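Local coordinates for protein soluble lytic murein transglycosylase (Escherichia coli, PDB 1QSA) that cleaves the glycosidic bonds between N-acetylmuramic acid and N-acetylglucosamine in peptidoglycan, leaving a 1,6-anhydro bond in the muramic acid product, at residues 583-586 against 587-591; 137-140 against 141-144. All blocks are in the same frame, centred on the assembly; numbering follows the deposited sequence.

Both interactions are local contacts within a single helix. Interaction 2 comes first along the chain, near the start of helix 138-148. Interaction 1 follows more than 400 residues later, in the first half of helix 582-601. Their centres are about 42 Å apart and their nearest atoms about 28 Å apart, so they do not touch. Interaction 2 lies in the all-helical superhelix of the enzyme, where a disulfide ties neighbouring helices together. Interaction 1 lies beside E478, the predicted active-site residue of the lysozyme-like transglycosylase domain. One contact thus belongs to the superhelical scaffold and the other to the probable catalytic region of the same chain.

Interaction 1 (583-586 against 587-591)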
loop_
_atom_site.group_PDB
_atom_site.type_symbol
_atom_site.label_atom_id
_atom_site.label_comp_id
_atom_site.label_asym_id
_atom_site.label_seq_id
_atom_site.Cartn_x
_atom_site.Cartn_y
_atom_site.Cartn_z
ATOM N N GLU A 583 -6.748 1.593 -8.129
ATOM C CA GLU A 583 -6.870 0.778 -6.917
ATOM C C GLU A 583 -8.114 -0.110 -6.960
ATOM O O GLU A 583 -8.047 -1.297 -6.648
ATOM C CB GLU A 583 -6.932 1.646 -5.650
ATOM C CG GLU A 583 -7.191 0.826 -4.363
ATOM C CD GLU A 583 -7.538 1.684 -3.138
ATOM O OE1 GLU A 583 -7.164 2.880 -3.107
ATOM O OE2 GLU A 583 -8.181 1.157 -2.194
ATOM N N THR A 584 -9.244 0.468 -7.351
ATOM C CA THR A 584 -10.505 -0.280 -7.406
ATOM C C THR A 584 -10.488 -1.325 -8.523
ATOM O O THR A 584 -11.045 -2.416 -8.382
ATOM C CB THR A 584 -11.686 0.681 -7.574
ATOM O OG1 THR A 584 -11.595 1.701 -6.564
ATOM C CG2 THR A 584 -13.015 -0.066 -7.417
ATOM N N ARG A 585 -9.899 -0.970 -9.660
ATOM C CA ARG A 585 -9.796 -1.913 -10.775
ATOM C C ARG A 585 -9.001 -3.148 -10.323
ATOM O O ARG A 585 -9.416 -4.292 -10.542
ATOM C CB ARG A 585 -9.107 -1.227 -11.956
ATOM C CG ARG A 585 -9.089 -2.047 -13.219
ATOM C CD ARG A 585 -8.573 -1.216 -14.393
ATOM N NE ARG A 585 -7.202 -0.739 -14.239
ATOM C CZ ARG A 585 -6.842 0.541 -14.120
ATOM N NH1 ARG A 585 -7.750 1.505 -14.120
ATOM N NH2 ARG A 585 -5.562 0.862 -14.003
ATOM N N GLY A 586 -7.869 -2.914 -9.659
ATOM C CA GLY A 586 -7.057 -4.019 -9.174
ATOM C C GLY A 586 -7.762 -4.818 -8.083
ATOM O O GLY A 586 -7.634 -6.048 -8.012
ATOM N N TYR A 587 -8.505 -4.120 -7.232
ATOM C CA TYR A 587 -9.266 -4.748 -6.145
ATOM C C TYR A 587 -10.294 -5.735 -6.724
ATOM O O TYR A 587 -10.397 -6.883 -6.273
ATOM C CB TYR A 587 -9.979 -3.642 -5.357
ATOM C CG TYR A 587 -10.779 -4.094 -4.154
ATOM C CD1 TYR A 587 -12.118 -4.461 -4.277
ATOM C CD2 TYR A 587 -10.207 -4.112 -2.886
ATOM C CE1 TYR A 587 -12.876 -4.835 -3.166
ATOM C CE2 TYR A 587 -10.953 -4.482 -1.759
ATOM C CZ TYR A 587 -12.286 -4.840 -1.909
ATOM O OH TYR A 587 -13.050 -5.168 -0.819
ATOM N N VAL A 588 -11.054 -5.286 -7.723
ATOM C CA VAL A 588 -12.089 -6.116 -8.338
ATOM C C VAL A 588 -11.474 -7.357 -8.988
ATOM O O VAL A 588 -11.971 -8.465 -8.796
ATOM C CB VAL A 588 -12.931 -5.300 -9.340
ATOM C CG1 VAL A 588 -13.915 -6.196 -10.067
ATOM C CG2 VAL A 588 -13.692 -4.215 -8.576
ATOM N N LYS A 589 -10.377 -7.164 -9.714
ATOM C CA LYS A 589 -9.684 -8.280 -10.358
ATOM C C LYS A 589 -9.230 -9.296 -9.312
ATOM O O LYS A 589 -9.450 -10.497 -9.465
ATOM C CB LYS A 589 -8.482 -7.768 -11.151
ATOM C CG LYS A 589 -8.877 -6.981 -12.396
ATOM C CD LYS A 589 -7.652 -6.483 -13.123
ATOM C CE LYS A 589 -8.033 -5.738 -14.398
ATOM N NZ LYS A 589 -6.796 -5.161 -15.048
ATOM N N ASN A 590 -8.609 -8.811 -8.245
ATOM C CA ASN A 590 -8.155 -9.703 -7.182
ATOM C C ASN A 590 -9.316 -10.462 -6.537
ATOM O O ASN A 590 -9.271 -11.673 -6.391
ATOM C CB ASN A 590 -7.433 -8.915 -6.080
ATOM C CG ASN A 590 -6.026 -8.514 -6.466
ATOM O OD1 ASN A 590 -5.482 -8.968 -7.484
ATOM N ND2 ASN A 590 -5.411 -7.681 -5.636
ATOM N N VAL A 591 -10.360 -9.741 -6.149
ATOM C CA VAL A 591 -11.474 -10.388 -5.463
ATOM C C VAL A 591 -12.145 -11.479 -6.307
ATOM O O VAL A 591 -12.464 -12.555 -5.791
ATOM C CB VAL A 591 -12.483 -9.340 -4.932
ATOM C CG1 VAL A 591 -13.741 -10.029 -4.392
ATOM C CG2 VAL A 591 -11.819 -8.489 -3.831
HETATM O O HOH W 1 -5.489 -3.197 -13.766
#
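R585 and K589 lie side by side on one flank of the helix and point the same way. Their aliphatic parts touch, with R585 CG 4.0 Å from K589 CE. The charged ends are like in sign, and a water sits between them. It accepts from R585 NE at 3.0 Å, in the plane of the guanidinium and at its edge. It also accepts from K589 NZ at 2.7 Å. E577 makes a salt bridge with K589 NZ and a long, weak ion pair with R585 NE, so its carboxylate probably offsets both positive charges. R585 NH1 is held by the carbonyl oxygen of I579.

The backbone supplies four i to i+4 hydrogen bonds. Y587 N to E583 O, V588 N to T584 O and N590 N to G586 O are each 2.9 Å. K589 N binds R585 O at 3.1 Å.

Side-chain packing follows the same turns. V588 CG2 lies beside its own backbone N and rests against the carbonyl oxygen T584 O at 3.2 Å. The apolar pair is T584 CG2 and V588 CG2, 4.4 Å apart. V591 CG2 sits over one face of the Y587 ring, offset toward the rim. Y587 CG is anti to the backbone N (chi1 -178°), and the ring extends toward helix 468-479. There Y587 OH hydrogen-bonds E478 OE2, and N590 ND2 bonds Q477 OE1. These are regular alpha-helical turns in helix 582-601 that bring a tyrosine to the predicted catalytic glutamate of the lysozyme-like domain.

Interaction 2 (137-140 against 141-144); sequences NACD and KLFS
K141 NZ donates a hydrogen bond of 2.9 Å to A138 O. It arrives in the carbonyl plane, on a lone pair, with a C=O...N angle of 119°. The chain reaches back because CG stands between the backbone N and the carbonyl carbon (chi1 59°) and the last bend is at chi4 (-66°). N107 takes a second hydrogen bond from NZ, and Y110 makes a cation-pi contact with the lysine. A methionine at K141 would probably leave A138 O and N107 without this shared donor. A water joins the same turn: it donates to N137 O and accepts from K141 N at 2.9 Å. F143 N bonds C139 O at 2.8 Å, and S144 N bonds D140 O at 2.9 Å.

These bonds set up the first turns of helix 138-148, part of the alpha-superhelix. C139 ties it to helix 102-114 through its disulfide with C106.

C139 also packs on F143. Its CB makes a CH-pi contact over the ring face, 4.0 Å from the centroid. SG approaches the same ring obliquely, at 4.5 Å from its centroid. C139 O lies over a face, toward the rim. W129 meets F143 edge-to-face, while L142 packs against L128 and A125 of helix 118-129.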
loop_
_atom_site.group_PDB
_atom_site.type_symbol
_atom_site.label_atom_id
_atom_site.label_comp_id
_atom_site.label_asym_id
_atom_site.label_seq_id
_atom_site.Cartn_x
_atom_site.Cartn_y
_atom_site.Cartn_z
ATOM N N ASN A 137 11.690 16.257 13.246
ATOM C CA ASN A 137 12.034 17.534 13.870
ATOM C C ASN A 137 13.482 17.469 14.365
ATOM O O ASN A 137 14.178 18.483 14.382
ATOM C CB ASN A 137 11.062 17.840 15.021
ATOM C CG ASN A 137 11.379 19.147 15.735
ATOM O OD1 ASN A 137 11.614 19.151 16.932
ATOM N ND2 ASN A 137 11.381 20.258 15.003
ATOM N N ALA A 138 13.944 16.261 14.707
ATOM C CA ALA A 138 15.321 16.045 15.179
ATOM C C ALA A 138 16.386 16.494 14.163
ATOM O O ALA A 138 17.514 16.815 14.533
ATOM C CB ALA A 138 15.533 14.567 15.530
ATOM N N CYS A 139 16.043 16.462 12.875
ATOM C CA CYS A 139 16.985 16.867 11.836
ATOM C C CYS A 139 17.152 18.371 11.715
ATOM O O CYS A 139 18.137 18.837 11.132
ATOM C CB CYS A 139 16.584 16.280 10.468
ATOM S SG CYS A 139 17.567 14.819 9.960
ATOM N N ASP A 140 16.212 19.138 12.265
ATOM C CA ASP A 140 16.304 20.595 12.151
ATOM C C ASP A 140 17.613 21.164 12.699
ATOM O O ASP A 140 18.284 21.958 12.017
ATOM C CB ASP A 140 15.086 21.266 12.796
ATOM C CG ASP A 140 13.788 20.976 12.032
ATOM O OD1 ASP A 140 13.846 20.568 10.846
ATOM O OD2 ASP A 140 12.706 21.172 12.617
ATOM N N LYS A 141 18.014 20.722 13.886
ATOM C CA LYS A 141 19.264 21.211 14.482
ATOM C C LYS A 141 20.488 20.822 13.625
ATOM O O LYS A 141 21.464 21.577 13.528
ATOM C CB LYS A 141 19.405 20.702 15.925
ATOM C CG LYS A 141 19.397 19.174 16.084
ATOM C CD LYS A 141 19.442 18.800 17.580
ATOM C CE LYS A 141 19.457 17.290 17.788
ATOM N NZ LYS A 141 18.180 16.668 17.327
ATOM N N LEU A 142 20.411 19.658 12.988
ATOM C CA LEU A 142 21.484 19.162 12.128
ATOM C C LEU A 142 21.579 19.992 10.846
ATOM O O LEU A 142 22.669 20.385 10.445
ATOM C CB LEU A 142 21.266 17.681 11.770
ATOM C CG LEU A 142 22.266 17.087 10.762
ATOM C CD1 LEU A 142 23.716 17.082 11.305
ATOM C CD2 LEU A 142 21.819 15.672 10.386
ATOM N N PHE A 143 20.433 20.242 10.205
ATOM C CA PHE A 143 20.410 21.030 8.981
ATOM C C PHE A 143 20.872 22.458 9.280
ATOM O O PHE A 143 21.500 23.096 8.442
ATOM C CB PHE A 143 18.995 21.049 8.369
ATOM C CG PHE A 143 18.510 19.705 7.893
ATOM C CD1 PHE A 143 19.411 18.723 7.479
ATOM C CD2 PHE A 143 17.137 19.430 7.831
ATOM C CE1 PHE A 143 18.963 17.482 7.005
ATOM C CE2 PHE A 143 16.672 18.198 7.360
ATOM C CZ PHE A 143 17.579 17.222 6.946
ATOM N N SER A 144 20.535 22.951 10.471
ATOM C CA SER A 144 20.914 24.300 10.899
ATOM C C SER A 144 22.430 24.444 11.037
ATOM O O SER A 144 23.015 25.371 10.471
ATOM C CB SER A 144 20.231 24.647 12.222
ATOM O OG SER A 144 20.516 25.984 12.584
HETATM O O HOH W 2 16.153 19.643 15.874
#